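Local coordinates for GCN5-related N-acetyltransferase (Kribbella flavida, PDB 4MY0), which probably transfers the acetyl group of acetyl-coenzyme A to an amine, perhaps of an aminoglycoside, at residues C[102-107]-C[132-137]; C[66-71]-C[109-114]; C[235-240]-C[264-269]; C[300-305]-C[378-383]; C[221-226]-C[241-246]. All coordinates share one frame; numbering follows the deposited sequence. Where two conformers were deposited one is given.

Interaction 1: C[102-107]-C[132-137]; sequences LLMRGV and LGYEFG
Met104 and Leu132 meet because each swings its CG to the side of the backbone N, opposite the carbonyl carbon (chi1 -73° and -71°), Met104 from helix 99-113 and Leu132 from the turn that follows helix 126-131. The two side chains cross at about a right angle, and Leu132 CD1 presses on Met104 CB at 3.4 Å, closer than carbons usually pack. The other methyl, Leu132 CD2, reaches Arg105 CG at 3.8 Å, so the two branches of one leucine straddle neighbouring positions of the helix. Met104, a selenomethionine, then bends twice more, at chi2 and at chi3, and brings its CE to Tyr134, 4.1 Å from CE2 and 3.9 Å from OH. CE comes at the ring obliquely, neither squarely over a face nor at the edge.

No hydrogen bond crosses between 102-107 and 132-137. The phenol of Tyr134 bonds instead to Ser119 OG, and its ring also touches Tyr129, an acetyl-CoA-binding residue that Met104 touches too. The turn after Leu132 is a Schellman motif: Gly133 has positive phi, where a side chain would jam against the preceding carbonyl O. That turn redirects the chain into strand 135-146, and both segments belong to the first GNAT domain, with the Met104 side chain about 7 Å from the bound cofactor analogue. The chemistry is therefore one of methyls against methylenes and against the end of a phenol, whose hydroxyl is satisfied by Ser119; it fixes the helix against the Leu132-Tyr134 turn by shape rather than by directed bonds.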
# COMPACT_ATOMS: atom_id res chain seq x y z
N LEU C 102 22.97 33.05 -12.25
CA LEU C 102 23.88 34.11 -11.81
C LEU C 102 24.60 33.63 -10.54
O LEU C 102 25.81 33.79 -10.39
CB LEU C 102 23.08 35.40 -11.59
CG LEU C 102 23.66 36.78 -11.23
CD1 LEU C 102 23.81 36.91 -9.76
CD2 LEU C 102 25.00 37.11 -11.93
N LEU C 103 23.84 33.01 -9.64
CA LEU C 103 24.37 32.43 -8.42
C LEU C 103 25.43 31.40 -8.74
O LEU C 103 26.53 31.43 -8.19
CB LEU C 103 23.25 31.71 -7.67
CG LEU C 103 23.24 31.55 -6.14
CD1 LEU C 103 22.54 30.25 -5.73
CD2 LEU C 103 24.61 31.68 -5.49
N MSE C 104 25.08 30.44 -9.59
CA MSE C 104 25.96 29.31 -9.87
C MSE C 104 27.25 29.73 -10.61
O MSE C 104 28.32 29.15 -10.39
CB MSE C 104 25.21 28.24 -10.64
CG MSE C 104 24.18 27.45 -9.82
SE MSE C 104 25.14 26.47 -8.38
CE MSE C 104 26.50 25.58 -9.50
N ARG C 105 27.15 30.73 -11.48
CA ARG C 105 28.37 31.27 -12.09
C ARG C 105 29.29 31.86 -11.03
O ARG C 105 30.51 31.68 -11.11
CB ARG C 105 28.05 32.29 -13.17
CG ARG C 105 27.47 31.64 -14.42
CD ARG C 105 27.08 32.65 -15.47
NE ARG C 105 26.24 32.02 -16.49
CZ ARG C 105 24.99 32.38 -16.75
NH1 ARG C 105 24.44 33.39 -16.08
NH2 ARG C 105 24.30 31.76 -17.70
N GLY C 106 28.71 32.54 -10.04
CA GLY C 106 29.50 33.05 -8.92
C GLY C 106 30.10 31.90 -8.13
O GLY C 106 31.23 31.98 -7.66
N VAL C 107 29.33 30.82 -7.98
CA VAL C 107 29.80 29.63 -7.29
C VAL C 107 31.00 28.97 -8.00
O VAL C 107 32.00 28.61 -7.36
CB VAL C 107 28.67 28.60 -7.07
CG1 VAL C 107 29.23 27.24 -6.71
CG2 VAL C 107 27.72 29.08 -5.99
N LEU C 132 25.11 24.95 -17.33
CA LEU C 132 26.35 25.45 -16.74
C LEU C 132 27.55 24.53 -16.96
O LEU C 132 28.67 24.85 -16.55
CB LEU C 132 26.18 25.67 -15.23
CG LEU C 132 25.29 26.85 -14.89
CD1 LEU C 132 24.64 26.61 -13.56
CD2 LEU C 132 26.10 28.13 -14.87
N GLY C 133 27.31 23.37 -17.59
CA GLY C 133 28.42 22.51 -17.95
C GLY C 133 28.58 21.22 -17.16
O GLY C 133 29.50 20.46 -17.43
N TYR C 134 27.69 20.95 -16.20
CA TYR C 134 27.78 19.72 -15.43
C TYR C 134 27.19 18.55 -16.23
O TYR C 134 26.29 18.74 -17.05
CB TYR C 134 26.99 19.84 -14.12
CG TYR C 134 27.64 20.70 -13.05
CD1 TYR C 134 28.31 20.11 -11.97
CD2 TYR C 134 27.56 22.09 -13.09
CE1 TYR C 134 28.89 20.89 -10.97
CE2 TYR C 134 28.13 22.88 -12.09
CZ TYR C 134 28.79 22.27 -11.03
OH TYR C 134 29.38 23.04 -10.03
N GLU C 135 27.68 17.34 -15.97
CA GLU C 135 27.03 16.15 -16.52
C GLU C 135 27.12 15.02 -15.50
O GLU C 135 28.00 15.05 -14.63
CB GLU C 135 27.67 15.72 -17.85
CG GLU C 135 26.83 14.69 -18.66
CD GLU C 135 25.33 15.01 -18.64
OE1 GLU C 135 24.60 14.40 -17.82
OE2 GLU C 135 24.89 15.89 -19.43
N PHE C 136 26.20 14.05 -15.58
CA PHE C 136 26.27 12.87 -14.71
C PHE C 136 27.63 12.20 -14.80
O PHE C 136 28.17 12.00 -15.90
CB PHE C 136 25.14 11.88 -15.01
CG PHE C 136 23.79 12.36 -14.52
CD1 PHE C 136 23.62 12.78 -13.20
CD2 PHE C 136 22.72 12.44 -15.39
CE1 PHE C 136 22.38 13.24 -12.74
CE2 PHE C 136 21.47 12.89 -14.95
CZ PHE C 136 21.30 13.29 -13.61
N GLY C 137 28.18 11.87 -13.63
CA GLY C 137 29.53 11.35 -13.54
C GLY C 137 29.62 10.04 -12.79
O GLY C 137 30.62 9.33 -12.89

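Interaction 2: C[66-71]-C[109-114]; sequences ARIWDF and ERSRDK
The apolar part of this contact rests on the CD1 methyl of Ile68, which strand 61-75 sends toward helix 99-113. CG1 stands beside the backbone N (chi1 -56°) and CD1 continues the chain outward (chi2 175°), which carries the methyl to Arg110 CG at 3.9 Å. CB of Arg110 is only slightly farther from Ile68 CD1, at 4.1 Å, so the arginine takes part with the first carbons of its chain; the two side chains cross at about a right angle.

A carbon-to-oxygen approach completes the contact. Ser111 OG lies 3.5 Å from Ile68 CD1 and 4.0 Å from Ile68 CG2, facing both methyls, while its hydrogen bond goes to Val107 O, one turn back in the same helix.

No polar bond joins the two segments. Arg110 bends at chi2 and chi3, turning its guanidinium away from Ile68 to form a salt bridge with Asp12 and a hydrogen bond to Gly51 O.

With an alanine at Ile68, the contact with Arg110 CG would be lost, and a gap would probably open between strand and helix beside Ser111 OG. The strand-helix packing belongs to the first GNAT domain, and the Ile68 side chain is about 13 Å from the bound cofactor analogue. Its chemistry implies a division of labour: carbon covers the buried face, the serine hydroxyl is satisfied by its own helix, and the arginine's guanidinium is paired with Asp12 and Gly51 O, away from Ile68.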
# COMPACT_ATOMS: atom_id res chain seq x y z
N ALA C 66 23.74 29.45 -2.05
CA ALA C 66 24.36 28.16 -2.31
C ALA C 66 25.64 28.09 -1.52
O ALA C 66 26.27 29.12 -1.25
CB ALA C 66 24.66 27.99 -3.79
N ARG C 67 26.03 26.89 -1.12
CA ARG C 67 27.29 26.75 -0.41
C ARG C 67 28.22 25.71 -1.05
O ARG C 67 27.79 24.88 -1.85
CB ARG C 67 27.06 26.46 1.09
CG ARG C 67 26.35 25.17 1.38
CD ARG C 67 25.72 25.17 2.78
NE ARG C 67 24.43 24.50 2.76
CZ ARG C 67 24.23 23.22 3.08
NH1 ARG C 67 23.01 22.72 3.01
NH2 ARG C 67 25.24 22.45 3.46
N ILE C 68 29.49 25.80 -0.69
CA ILE C 68 30.52 24.96 -1.28
C ILE C 68 31.22 24.14 -0.20
O ILE C 68 31.90 24.70 0.65
CB ILE C 68 31.57 25.85 -1.96
CG1 ILE C 68 30.91 26.76 -3.00
CG2 ILE C 68 32.67 25.01 -2.63
CD1 ILE C 68 31.87 27.73 -3.62
N TRP C 69 31.07 22.81 -0.25
CA TRP C 69 31.86 21.94 0.62
C TRP C 69 33.29 21.85 0.10
O TRP C 69 33.50 21.69 -1.11
CB TRP C 69 31.29 20.52 0.64
CG TRP C 69 30.05 20.34 1.44
CD1 TRP C 69 28.76 20.31 0.98
CD2 TRP C 69 29.97 20.14 2.86
NE1 TRP C 69 27.89 20.11 2.02
CE2 TRP C 69 28.60 20.00 3.19
CE3 TRP C 69 30.92 20.07 3.88
CZ2 TRP C 69 28.17 19.80 4.50
CZ3 TRP C 69 30.49 19.87 5.18
CH2 TRP C 69 29.13 19.73 5.48
N ASP C 70 34.26 21.94 1.00
CA ASP C 70 35.67 21.76 0.65
C ASP C 70 36.03 20.27 0.71
O ASP C 70 36.65 19.81 1.67
CB ASP C 70 36.57 22.57 1.60
CG ASP C 70 36.26 22.31 3.07
OD1 ASP C 70 35.09 22.00 3.39
OD2 ASP C 70 37.19 22.41 3.90
N PHE C 71 35.62 19.52 -0.31
CA PHE C 71 35.87 18.08 -0.33
C PHE C 71 37.19 17.77 -1.02
O PHE C 71 37.81 18.65 -1.60
CB PHE C 71 34.80 17.37 -1.15
CG PHE C 71 33.46 17.27 -0.48
CD1 PHE C 71 33.35 16.94 0.86
CD2 PHE C 71 32.30 17.46 -1.23
CE1 PHE C 71 32.09 16.83 1.46
CE2 PHE C 71 31.04 17.35 -0.64
CZ PHE C 71 30.94 17.04 0.71
N GLU C 109 33.03 30.43 -10.06
CA GLU C 109 34.16 31.34 -9.97
C GLU C 109 34.85 31.25 -8.60
O GLU C 109 36.08 31.17 -8.52
CB GLU C 109 33.73 32.78 -10.27
CG GLU C 109 34.90 33.68 -10.61
CD GLU C 109 35.83 33.06 -11.66
OE1 GLU C 109 35.32 32.53 -12.68
OE2 GLU C 109 37.06 33.08 -11.46
N ARG C 110 34.06 31.22 -7.52
CA ARG C 110 34.64 31.09 -6.18
C ARG C 110 35.40 29.76 -6.06
O ARG C 110 36.52 29.72 -5.55
CB ARG C 110 33.55 31.19 -5.10
CG ARG C 110 34.05 31.02 -3.66
CD ARG C 110 35.13 32.05 -3.29
NE ARG C 110 34.70 33.42 -3.57
CZ ARG C 110 33.91 34.14 -2.78
NH1 ARG C 110 33.46 33.63 -1.64
NH2 ARG C 110 33.57 35.38 -3.13
N SER C 111 34.80 28.69 -6.56
CA SER C 111 35.47 27.38 -6.55
C SER C 111 36.82 27.39 -7.28
O SER C 111 37.80 26.84 -6.78
CB SER C 111 34.56 26.30 -7.11
OG SER C 111 33.36 26.19 -6.35
N ARG C 112 36.88 28.02 -8.46
CA ARG C 112 38.14 28.14 -9.21
C ARG C 112 39.15 28.97 -8.44
O ARG C 112 40.33 28.61 -8.37
CB ARG C 112 37.92 28.82 -10.56
CG ARG C 112 37.09 28.05 -11.56
CD ARG C 112 36.89 28.86 -12.84
NE ARG C 112 38.10 28.94 -13.64
CZ ARG C 112 38.91 30.00 -13.68
NH1 ARG C 112 40.00 29.99 -14.46
NH2 ARG C 112 38.63 31.08 -12.96
N ASP C 113 38.70 30.09 -7.87
CA ASP C 113 39.58 30.98 -7.12
C ASP C 113 40.24 30.26 -5.94
O ASP C 113 41.37 30.56 -5.57
CB ASP C 113 38.82 32.21 -6.61
CG ASP C 113 38.49 33.19 -7.71
OD1 ASP C 113 39.09 33.07 -8.80
OD2 ASP C 113 37.64 34.08 -7.48
N LYS C 114 39.52 29.30 -5.36
CA LYS C 114 40.01 28.52 -4.23
C LYS C 114 40.83 27.28 -4.63
O LYS C 114 41.18 26.47 -3.77
CB LYS C 114 38.84 28.10 -3.33
CG LYS C 114 38.56 29.11 -2.23
CD LYS C 114 37.24 28.84 -1.54
CE LYS C 114 37.01 29.89 -0.47
NZ LYS C 114 38.16 29.98 0.48

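Interaction 3: C[235-240]-C[264-269]; sequences TARALW and HLLVEH
Arg237 reaches Leu266 with the far end of its side chain. From CB, the chain sets CG beside the backbone N (chi1 -68°) and runs extended to NE, which pairs with Glu233 in a salt bridge one turn earlier on the helix. At CZ the first contact with the other segment appears, Leu266 CD2 lying 4.0 Å away. That methyl sits over one face of the guanidinium, 3.7 Å above its plane and displaced toward the rim, on the NH2 side. NH1 is taken by the carbonyl O of Leu153. At the tip, NH2 gives a hydrogen bond to a water at 2.9 Å, and the same water donates to Leu266 O at 2.7 Å. One residue is thus met twice, its methyl by the flat face and its carbonyl through the water.

This joins helix 233-244 to the short, weakly bonded helix about 263-266, both in the second GNAT domain. The other branch of the leucine, CD1, packs on Ala236 CB at 4.3 Å. Just beyond, Glu268 belongs to an acetyl-CoA site, and its carbonyl O accepts a hydrogen bond from Thr126 OG1 of the second subunit. Val267 O is likewise bonded by Arg130 of that subunit.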
# COMPACT_ATOMS: atom_id res chain seq x y z
N THR C 235 38.06 -10.20 8.16
CA THR C 235 37.57 -8.94 8.71
C THR C 235 36.23 -8.54 8.10
O THR C 235 35.34 -8.06 8.80
CB THR C 235 38.59 -7.82 8.53
OG1 THR C 235 39.76 -8.14 9.28
CG2 THR C 235 38.05 -6.50 9.04
N ALA C 236 36.09 -8.74 6.79
CA ALA C 236 34.81 -8.43 6.14
C ALA C 236 33.69 -9.26 6.77
O ALA C 236 32.62 -8.73 7.11
CB ALA C 236 34.88 -8.66 4.63
N ARG C 237 33.94 -10.55 6.95
CA ARG C 237 32.94 -11.43 7.53
C ARG C 237 32.57 -10.94 8.93
O ARG C 237 31.39 -10.82 9.25
CB ARG C 237 33.44 -12.87 7.55
CG ARG C 237 33.57 -13.49 6.17
CD ARG C 237 34.13 -14.93 6.24
NE ARG C 237 34.09 -15.60 4.95
CZ ARG C 237 32.99 -16.16 4.43
NH1 ARG C 237 31.85 -16.14 5.11
NH2 ARG C 237 33.04 -16.76 3.25
N ALA C 238 33.59 -10.62 9.73
CA ALA C 238 33.38 -10.16 11.11
C ALA C 238 32.55 -8.88 11.21
O ALA C 238 31.68 -8.76 12.08
CB ALA C 238 34.72 -9.97 11.83
N LEU C 239 32.83 -7.92 10.34
CA LEU C 239 32.14 -6.63 10.40
C LEU C 239 30.71 -6.77 9.89
O LEU C 239 29.79 -6.20 10.48
CB LEU C 239 32.89 -5.57 9.59
CG LEU C 239 34.26 -5.15 10.13
CD1 LEU C 239 34.95 -4.28 9.10
CD2 LEU C 239 34.14 -4.41 11.45
N TRP C 240 30.50 -7.51 8.81
CA TRP C 240 29.13 -7.80 8.36
C TRP C 240 28.39 -8.58 9.43
O TRP C 240 27.21 -8.37 9.66
CB TRP C 240 29.10 -8.56 7.04
CG TRP C 240 29.37 -7.68 5.86
CD1 TRP C 240 30.47 -7.71 5.05
CD2 TRP C 240 28.53 -6.63 5.37
NE1 TRP C 240 30.36 -6.72 4.08
CE2 TRP C 240 29.19 -6.04 4.27
CE3 TRP C 240 27.29 -6.10 5.78
CZ2 TRP C 240 28.64 -4.96 3.55
CZ3 TRP C 240 26.75 -5.04 5.08
CH2 TRP C 240 27.42 -4.48 3.97
N HIS C 264 28.56 -9.14 -2.07
CA HIS C 264 27.67 -9.86 -2.99
C HIS C 264 28.21 -11.26 -3.24
O HIS C 264 27.46 -12.19 -3.56
CB HIS C 264 27.51 -9.09 -4.31
CG HIS C 264 26.96 -7.70 -4.16
ND1 HIS C 264 25.65 -7.45 -3.81
CD2 HIS C 264 27.54 -6.49 -4.33
CE1 HIS C 264 25.45 -6.15 -3.75
NE2 HIS C 264 26.58 -5.54 -4.06
N LEU C 265 29.52 -11.42 -3.09
CA LEU C 265 30.18 -12.70 -3.31
C LEU C 265 30.17 -13.56 -2.05
O LEU C 265 30.43 -14.76 -2.10
CB LEU C 265 31.63 -12.47 -3.77
CG LEU C 265 31.86 -11.65 -5.04
CD1 LEU C 265 33.34 -11.30 -5.20
CD2 LEU C 265 31.36 -12.39 -6.26
N LEU C 266 29.89 -12.94 -0.91
CA LEU C 266 29.96 -13.61 0.39
C LEU C 266 28.60 -14.11 0.89
O LEU C 266 28.52 -15.19 1.47
CB LEU C 266 30.56 -12.67 1.44
CG LEU C 266 32.02 -12.25 1.27
CD1 LEU C 266 32.39 -11.14 2.23
CD2 LEU C 266 32.91 -13.44 1.49
N VAL C 267 27.55 -13.32 0.68
CA VAL C 267 26.25 -13.66 1.27
C VAL C 267 25.49 -14.69 0.47
O VAL C 267 25.58 -14.73 -0.76
CB VAL C 267 25.36 -12.43 1.49
CG1 VAL C 267 26.04 -11.46 2.40
CG2 VAL C 267 25.03 -11.77 0.17
N GLU C 268 24.74 -15.53 1.17
CA GLU C 268 23.95 -16.57 0.53
C GLU C 268 22.82 -16.00 -0.33
O GLU C 268 22.70 -16.31 -1.52
CB GLU C 268 23.36 -17.54 1.56
CG GLU C 268 22.26 -18.44 0.98
CD GLU C 268 21.76 -19.49 1.97
OE1 GLU C 268 20.66 -20.06 1.72
OE2 GLU C 268 22.46 -19.75 2.97
N HIS C 269 21.99 -15.15 0.26
CA HIS C 269 20.85 -14.60 -0.46
C HIS C 269 21.27 -13.30 -1.12
O HIS C 269 21.86 -12.43 -0.47
CB HIS C 269 19.68 -14.38 0.50
CG HIS C 269 19.25 -15.64 1.19
ND1 HIS C 269 18.29 -16.48 0.66
CD2 HIS C 269 19.66 -16.21 2.35
CE1 HIS C 269 18.12 -17.51 1.47
NE2 HIS C 269 18.94 -17.37 2.50
O HOH W 1 30.45 -17.01 2.05

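Interaction 4: C[300-305]-C[378-383]; sequences AAAEVD and DTAFGG
Apolar contact comes first: Ala300 and Ala302, two residues apart on a nearly extended chain, both direct CB toward the end of helix 371-380. Ala302 CB meets Ala380 CB at 4.3 Å, methyl against methyl. Ala300 CB instead settles on the helix backbone, 4.1 Å from Ala380 CA. The smallness of these alanines is consistent with the close approach of the backbones, the CA atoms of Ala300 and Ala380 being 5.4 Å apart.

Next is contact between carbon and backbone oxygen. Ala300 CB also lies 4.1 Å from Thr379 O, so one methyl touches two main-chain atoms, the carbonyl O of Thr379 and the CA that follows it. The same oxygen receives a weak hydrogen bond from Gly382 N at 3.1 Å, where the chain leaves the helix.

The fold here is the sterol carrier protein-like domain, in which helix 371-380 lies against strand 302-309, the middle strand of a five-stranded mixed sheet. The packing continues along the strand, where Ala302 and Val304 both touch Leu376, a turn earlier on the helix.

Hydrogen bonds and charges lie around the contact, none of them between the two segments. Thr379 turns OG1 back to bond Leu376 O in its own helix. Asp378 OD2 forms a salt bridge with Arg183 of the second subunit, and that subunit also packs Pro298 against Thr379.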
# COMPACT_ATOMS: atom_id res chain seq x y z
N ALA C 300 47.98 1.60 -18.88
CA ALA C 300 47.37 2.44 -19.91
C ALA C 300 48.35 3.47 -20.46
O ALA C 300 49.09 4.12 -19.72
CB ALA C 300 46.13 3.13 -19.37
N ALA C 301 48.36 3.60 -21.78
CA ALA C 301 49.16 4.62 -22.45
C ALA C 301 48.32 5.30 -23.53
O ALA C 301 47.56 4.64 -24.25
CB ALA C 301 50.40 4.00 -23.06
N ALA C 302 48.44 6.62 -23.63
CA ALA C 302 47.64 7.38 -24.59
C ALA C 302 48.26 8.72 -24.92
O ALA C 302 48.64 9.47 -24.03
CB ALA C 302 46.23 7.57 -24.07
N GLU C 303 48.34 9.02 -26.21
CA GLU C 303 48.71 10.34 -26.70
C GLU C 303 47.61 10.77 -27.65
O GLU C 303 47.50 10.22 -28.75
CB GLU C 303 50.04 10.30 -27.45
CG GLU C 303 51.19 9.67 -26.67
CD GLU C 303 51.74 10.57 -25.57
OE1 GLU C 303 52.54 10.08 -24.74
OE2 GLU C 303 51.39 11.77 -25.54
N VAL C 304 46.79 11.73 -27.24
CA VAL C 304 45.58 12.08 -27.97
C VAL C 304 45.30 13.56 -27.80
O VAL C 304 45.40 14.09 -26.70
CB VAL C 304 44.34 11.34 -27.39
CG1 VAL C 304 43.07 11.79 -28.08
CG2 VAL C 304 44.49 9.84 -27.52
N ASP C 305 44.92 14.23 -28.89
CA ASP C 305 44.47 15.62 -28.78
C ASP C 305 42.98 15.72 -28.42
O ASP C 305 42.17 14.87 -28.80
CB ASP C 305 44.77 16.39 -30.07
CG ASP C 305 46.21 16.93 -30.11
OD1 ASP C 305 47.06 16.48 -29.31
OD2 ASP C 305 46.49 17.82 -30.96
N ASP C 378 39.31 5.64 -23.96
CA ASP C 378 38.48 4.70 -23.20
C ASP C 378 39.29 3.97 -22.13
O ASP C 378 38.90 3.94 -20.96
CB ASP C 378 37.77 3.71 -24.14
CG ASP C 378 36.34 4.15 -24.51
OD1 ASP C 378 35.91 5.26 -24.12
OD2 ASP C 378 35.64 3.38 -25.20
N THR C 379 40.42 3.39 -22.52
CA THR C 379 41.25 2.65 -21.55
C THR C 379 41.98 3.55 -20.54
O THR C 379 42.06 3.21 -19.36
CB THR C 379 42.25 1.71 -22.26
OG1 THR C 379 43.05 2.46 -23.18
CG2 THR C 379 41.49 0.64 -23.02
N ALA C 380 42.49 4.69 -21.00
CA ALA C 380 43.09 5.70 -20.12
C ALA C 380 42.18 6.05 -18.93
O ALA C 380 42.60 5.98 -17.77
CB ALA C 380 43.41 6.96 -20.91
N PHE C 381 40.95 6.45 -19.23
CA PHE C 381 40.02 6.85 -18.19
C PHE C 381 39.24 5.67 -17.62
O PHE C 381 38.36 5.83 -16.78
CB PHE C 381 39.06 7.92 -18.71
CG PHE C 381 39.72 9.25 -19.00
CD1 PHE C 381 39.87 10.19 -17.99
CD2 PHE C 381 40.21 9.55 -20.27
CE1 PHE C 381 40.48 11.42 -18.24
CE2 PHE C 381 40.82 10.78 -20.53
CZ PHE C 381 40.95 11.71 -19.52
N GLY C 382 39.58 4.47 -18.09
CA GLY C 382 38.92 3.27 -17.61
C GLY C 382 39.26 2.93 -16.17
O GLY C 382 40.13 3.55 -15.56
N GLY C 383 38.57 1.93 -15.63
CA GLY C 383 38.81 1.50 -14.26
C GLY C 383 37.49 1.24 -13.59
O GLY C 383 36.46 1.12 -14.25

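Interaction 5: C[221-226]-C[241-246]; sequences GDLQVD and ATVGSG
Ser245 OG, which donates to Thr242 O at 2.6 Å, also bonds Arg95 NH1 of the third subunit, so the hydroxyl is gripped from two chains. The serine lies two residues after Val243, which meets Leu223 and Val225 on the strand. The donor meets the Thr242 carbonyl at a C=O...O angle of 145° and is tilted 21° from the carbonyl plane. Three residues back from the serine, that carbonyl belongs to helix 233-244.

Val243 carries the contact. Its CG1 stands anti to its own backbone N (chi1 -178°) and faces the strand, where it meets Val225 CG2 at 3.9 Å. Val243 CG2 is near the same methyl, so one branch of Val225 rests against both branches of its partner. Leu223 comes in from the next inward-facing position: its CD1 touches Val243 O at 3.5 Å and lies 4.2 Å from Val243 CG1.

Strand 222-230, helix 233-244 and strand 252-256 form a beta-alpha-beta unit of the second GNAT domain, and this contact packs the helix back onto the first strand. Strand 252-256 runs parallel beside it and bonds the backbones of Leu223 and Val225.

Gln224, whose CB points away from the helix, gives NE2 to Asp226 OD1 at 2.7 Å.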
# COMPACT_ATOMS: atom_id res chain seq x y z
N GLY C 221 13.26 0.66 11.75
CA GLY C 221 13.12 -0.74 12.09
C GLY C 221 14.15 -1.63 11.42
O GLY C 221 14.38 -2.76 11.86
N ASP C 222 14.77 -1.14 10.35
CA ASP C 222 15.89 -1.88 9.77
C ASP C 222 17.23 -1.22 10.12
O ASP C 222 17.27 -0.15 10.72
CB ASP C 222 15.73 -2.01 8.26
CG ASP C 222 14.51 -2.84 7.89
OD1 ASP C 222 14.31 -3.94 8.48
OD2 ASP C 222 13.75 -2.38 7.00
N LEU C 223 18.32 -1.86 9.71
CA LEU C 223 19.64 -1.27 9.90
C LEU C 223 20.15 -0.78 8.55
O LEU C 223 19.80 -1.32 7.48
CB LEU C 223 20.60 -2.27 10.53
CG LEU C 223 20.27 -2.70 11.95
CD1 LEU C 223 21.14 -3.87 12.35
CD2 LEU C 223 20.45 -1.54 12.91
N GLN C 224 20.95 0.28 8.60
CA GLN C 224 21.51 0.84 7.39
C GLN C 224 23.02 1.00 7.60
O GLN C 224 23.46 1.60 8.57
CB GLN C 224 20.90 2.21 7.12
CG GLN C 224 21.66 2.98 6.06
CD GLN C 224 21.15 4.39 5.90
OE1 GLN C 224 20.01 4.60 5.50
NE2 GLN C 224 22.00 5.37 6.22
N VAL C 225 23.79 0.44 6.68
CA VAL C 225 25.25 0.58 6.73
C VAL C 225 25.64 1.81 5.92
O VAL C 225 25.33 1.89 4.73
CB VAL C 225 25.92 -0.68 6.18
CG1 VAL C 225 27.43 -0.48 6.04
CG2 VAL C 225 25.61 -1.88 7.10
N ASP C 226 26.27 2.80 6.57
CA ASP C 226 26.74 4.00 5.87
C ASP C 226 28.04 3.69 5.14
O ASP C 226 28.31 4.23 4.06
CB ASP C 226 27.01 5.15 6.85
CG ASP C 226 25.74 5.78 7.40
OD1 ASP C 226 24.65 5.60 6.80
OD2 ASP C 226 25.85 6.47 8.44
N ALA C 241 29.09 -9.50 10.09
CA ALA C 241 28.43 -10.31 11.11
C ALA C 241 28.07 -9.45 12.34
O ALA C 241 27.04 -9.69 12.98
CB ALA C 241 29.29 -11.51 11.50
N THR C 242 28.89 -8.45 12.64
CA THR C 242 28.56 -7.47 13.68
C THR C 242 27.23 -6.76 13.37
O THR C 242 26.35 -6.70 14.22
CB THR C 242 29.67 -6.42 13.85
OG1 THR C 242 30.91 -7.09 14.10
CG2 THR C 242 29.36 -5.47 15.01
N VAL C 243 27.09 -6.25 12.15
CA VAL C 243 25.84 -5.60 11.76
C VAL C 243 24.66 -6.58 11.82
O VAL C 243 23.61 -6.28 12.39
CB VAL C 243 25.93 -5.01 10.33
CG1 VAL C 243 24.62 -4.29 9.97
CG2 VAL C 243 27.11 -4.05 10.22
N GLY C 244 24.86 -7.76 11.24
CA GLY C 244 23.82 -8.78 11.18
C GLY C 244 23.42 -9.37 12.52
O GLY C 244 22.35 -9.96 12.64
N SER C 245 24.27 -9.20 13.53
CA SER C 245 23.98 -9.71 14.87
C SER C 245 22.67 -9.11 15.39
O SER C 245 22.09 -9.63 16.34
CB SER C 245 25.11 -9.39 15.84
OG SER C 245 25.12 -8.00 16.17
N GLY C 246 22.22 -8.02 14.78
CA GLY C 246 20.94 -7.42 15.15
C GLY C 246 19.69 -8.11 14.61
O GLY C 246 18.58 -7.60 14.79

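How the interactions relate
Interactions 2 and 5 are buried strand-helix contacts; 1, 3 and 4 are partly buried and reach the second subunit. Interaction 5 has a neighbour in the third subunit, while no other chain touches interaction 2. Interactions 1 and 2 share helix 99-113 in the first GNAT domain and touch, Leu103 CD1 lying 3.7 Å from Ala66 CB. Interactions 3 and 5 share helix 233-244 in the second and touch through Trp240 and Val225. Interaction 4 stands apart in the sterol carrier protein-like domain. All five lack a direct hydrogen bond between their segments; interaction 3 alone is bridged by a water, and interaction 4 rests mainly on alanines, the others mainly on longer side chains.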